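Local coordinates for protein ribulose bisphosphate carboxylase small chain (Galdieria sulphuraria, PDB 4F0H) that is the small subunit of RuBisCO, the enzyme that fixes carbon dioxide onto ribulose bisphosphate, and probably helps hold the hexadecameric enzyme together, at residues 38-43 with 128-133. Numbering follows the deposited sequence.
Sequences TNDIHP and YETYKP
The carboxylate of Asp-40 has the methyl of Thr-130 over one of its faces, with Asp-40 OD1 lying 3.6 Å from Thr-130 CG2. On the other face the backbone N-H of His-42 reaches down to the same oxygen, 47° out of the carboxylate plane. That bond closes an Asx turn, 3.2 Å from His-42 N to Asp-40 OD1. OD2 is taken by Arg-113 of a second small subunit, in a salt bridge. Further along, the imidazole of His-42 has Pro-43 CD over one face, 3.2 Å above the ring plane and shifted toward the rim. With CG of Asp-40 anti to the backbone N (chi1 168°), the carboxylate turns its face to the methyl; CB, placed by the backbone, also lies close, 3.8 Å from Asp-40 CB to Thr-130 CG2. With an alanine here, His-42 N would probably lose its turn acceptor, Arg-113 of the neighbour its charged mate, and the Thr-130 methyl the flat group covering it.

What meets here is the loop leaving strand 32-38 of the four-stranded small-subunit sheet and the 3-10 turn following the C-terminal hairpin of strands 109-115 and 121-127; in red-type RuBisCOs such as this one, these hairpins from four small subunits gather into a barrel. The hydroxyl of Thr-130, hydrogen-bonded to Ala-127 O and Gln-126 NE2, fixes the rotation of the side chain with its methyl against Asp-40. The Thr-130 carbonyl meets the Tyr-128 hydroxyl of the second subunit. Upstream, an ST turn fixes the start of the loop, 3.3 Å from Asp-40 N to Thr-38 OG1. On the 3-10 side, Lys-132 NZ lies 2.7 Å from Glu-129 OE1, approaching its syn lone pair in a salt bridge.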
loop_
_atom_site.group_PDB
_atom_site.type_symbol
_atom_site.label_atom_id
_atom_site.label_comp_id
_atom_site.label_asym_id
_atom_site.label_seq_id
_atom_site.Cartn_x
_atom_site.Cartn_y
_atom_site.Cartn_z
ATOM N N THR B 38 -35.988 -13.267 29.229
ATOM C CA THR B 38 -35.889 -12.270 28.171
ATOM C C THR B 38 -37.089 -12.372 27.279
ATOM O O THR B 38 -37.682 -13.447 27.176
ATOM C CB THR B 38 -34.642 -12.477 27.293
ATOM O OG1 THR B 38 -34.455 -11.267 26.555
ATOM C CG2 THR B 38 -34.869 -13.585 26.259
ATOM N N ASN B 39 -37.441 -11.285 26.595
ATOM C CA ASN B 39 -38.431 -11.366 25.517
ATOM C C ASN B 39 -37.849 -10.777 24.184
ATOM O O ASN B 39 -38.582 -10.433 23.300
ATOM C CB ASN B 39 -39.833 -10.737 25.886
ATOM C CG ASN B 39 -39.783 -9.220 26.184
ATOM O OD1 ASN B 39 -38.820 -8.545 25.895
ATOM N ND2 ASN B 39 -40.835 -8.705 26.880
ATOM N N ASP B 40 -36.521 -10.669 24.063
ATOM C CA ASP B 40 -35.911 -10.542 22.720
ATOM C C ASP B 40 -35.140 -11.854 22.510
ATOM O O ASP B 40 -34.041 -12.031 23.051
ATOM C CB ASP B 40 -35.005 -9.331 22.658
ATOM C CG ASP B 40 -34.140 -9.308 21.410
ATOM O OD1 ASP B 40 -34.345 -10.133 20.514
ATOM O OD2 ASP B 40 -33.269 -8.440 21.305
ATOM N N ILE B 41 -35.770 -12.822 21.853
ATOM C CA ILE B 41 -35.137 -14.179 21.743
ATOM C C ILE B 41 -33.977 -14.291 20.648
ATOM O O ILE B 41 -33.561 -15.385 20.224
ATOM C CB ILE B 41 -36.227 -15.283 21.694
ATOM C CG1 ILE B 41 -35.611 -16.658 22.016
ATOM C CG2 ILE B 41 -36.968 -15.253 20.358
ATOM C CD1 ILE B 41 -35.192 -16.872 23.416
ATOM N N HIS B 42 -33.473 -13.147 20.177
ATOM C CA HIS B 42 -32.365 -13.174 19.204
ATOM C C HIS B 42 -31.222 -14.022 19.793
ATOM O O HIS B 42 -30.862 -13.894 20.990
ATOM C CB HIS B 42 -31.871 -11.749 18.958
ATOM C CG HIS B 42 -30.990 -11.608 17.750
ATOM N ND1 HIS B 42 -29.660 -12.021 17.728
ATOM C CD2 HIS B 42 -31.257 -11.121 16.511
ATOM C CE1 HIS B 42 -29.146 -11.768 16.525
ATOM N NE2 HIS B 42 -30.094 -11.210 15.775
ATOM N N PRO B 43 -30.632 -14.857 18.963
ATOM C CA PRO B 43 -29.524 -15.708 19.401
ATOM C C PRO B 43 -28.263 -14.981 19.746
ATOM O O PRO B 43 -27.367 -15.611 20.337
ATOM C CB PRO B 43 -29.213 -16.562 18.158
ATOM C CG PRO B 43 -29.762 -15.784 17.005
ATOM C CD PRO B 43 -30.993 -15.105 17.533
ATOM N N TYR B 128 -39.874 -11.291 15.462
ATOM C CA TYR B 128 -41.093 -10.528 15.226
ATOM C C TYR B 128 -41.596 -9.834 16.462
ATOM O O TYR B 128 -42.057 -8.711 16.403
ATOM C CB TYR B 128 -42.180 -11.469 14.676
ATOM C CG TYR B 128 -41.881 -11.747 13.242
ATOM C CD1 TYR B 128 -41.497 -13.025 12.807
ATOM C CD2 TYR B 128 -41.922 -10.713 12.324
ATOM C CE1 TYR B 128 -41.205 -13.261 11.499
ATOM C CE2 TYR B 128 -41.629 -10.963 10.965
ATOM C CZ TYR B 128 -41.259 -12.208 10.571
ATOM O OH TYR B 128 -40.983 -12.437 9.217
ATOM N N GLU B 129 -41.502 -10.469 17.624
ATOM C CA GLU B 129 -42.071 -9.760 18.780
ATOM C C GLU B 129 -41.308 -8.463 19.063
ATOM O O GLU B 129 -41.810 -7.601 19.746
ATOM C CB GLU B 129 -42.159 -10.655 19.991
ATOM C CG GLU B 129 -43.253 -11.697 19.735
ATOM C CD GLU B 129 -44.641 -11.042 19.670
ATOM O OE1 GLU B 129 -45.045 -10.346 20.657
ATOM O OE2 GLU B 129 -45.309 -11.223 18.645
ATOM N N THR B 130 -40.092 -8.309 18.543
ATOM C CA THR B 130 -39.357 -7.094 18.928
ATOM C C THR B 130 -39.736 -5.947 18.009
ATOM O O THR B 130 -39.220 -4.859 18.170
ATOM C CB THR B 130 -37.824 -7.276 18.854
ATOM O OG1 THR B 130 -37.465 -7.633 17.516
ATOM C CG2 THR B 130 -37.361 -8.352 19.794
ATOM N N TYR B 131 -40.602 -6.193 17.015
ATOM C CA TYR B 131 -41.187 -5.041 16.406
ATOM C C TYR B 131 -42.199 -4.384 17.344
ATOM O O TYR B 131 -42.720 -3.314 17.011
ATOM C CB TYR B 131 -41.860 -5.354 15.070
ATOM C CG TYR B 131 -40.899 -5.730 13.975
ATOM C CD1 TYR B 131 -40.111 -4.769 13.361
ATOM C CD2 TYR B 131 -40.808 -7.041 13.533
ATOM C CE1 TYR B 131 -39.280 -5.089 12.317
ATOM C CE2 TYR B 131 -39.968 -7.374 12.501
ATOM C CZ TYR B 131 -39.198 -6.401 11.917
ATOM O OH TYR B 131 -38.388 -6.731 10.895
ATOM N N LYS B 132 -42.449 -4.973 18.522
ATOM C CA LYS B 132 -43.370 -4.363 19.545
ATOM C C LYS B 132 -42.580 -3.902 20.741
ATOM O O LYS B 132 -41.534 -4.470 20.981
ATOM C CB LYS B 132 -44.341 -5.385 20.059
ATOM C CG LYS B 132 -45.151 -6.070 18.963
ATOM C CD LYS B 132 -46.097 -7.017 19.650
ATOM C CE LYS B 132 -46.895 -7.871 18.692
ATOM N NZ LYS B 132 -47.095 -9.107 19.496
ATOM N N PRO B 133 -43.058 -2.877 21.507
ATOM C CA PRO B 133 -42.383 -2.524 22.777
ATOM C C PRO B 133 -42.371 -3.723 23.760
ATOM O O PRO B 133 -43.280 -4.561 23.745
ATOM C CB PRO B 133 -43.266 -1.395 23.327
ATOM C CG PRO B 133 -43.811 -0.771 22.020
ATOM C CD PRO B 133 -44.175 -1.962 21.230
#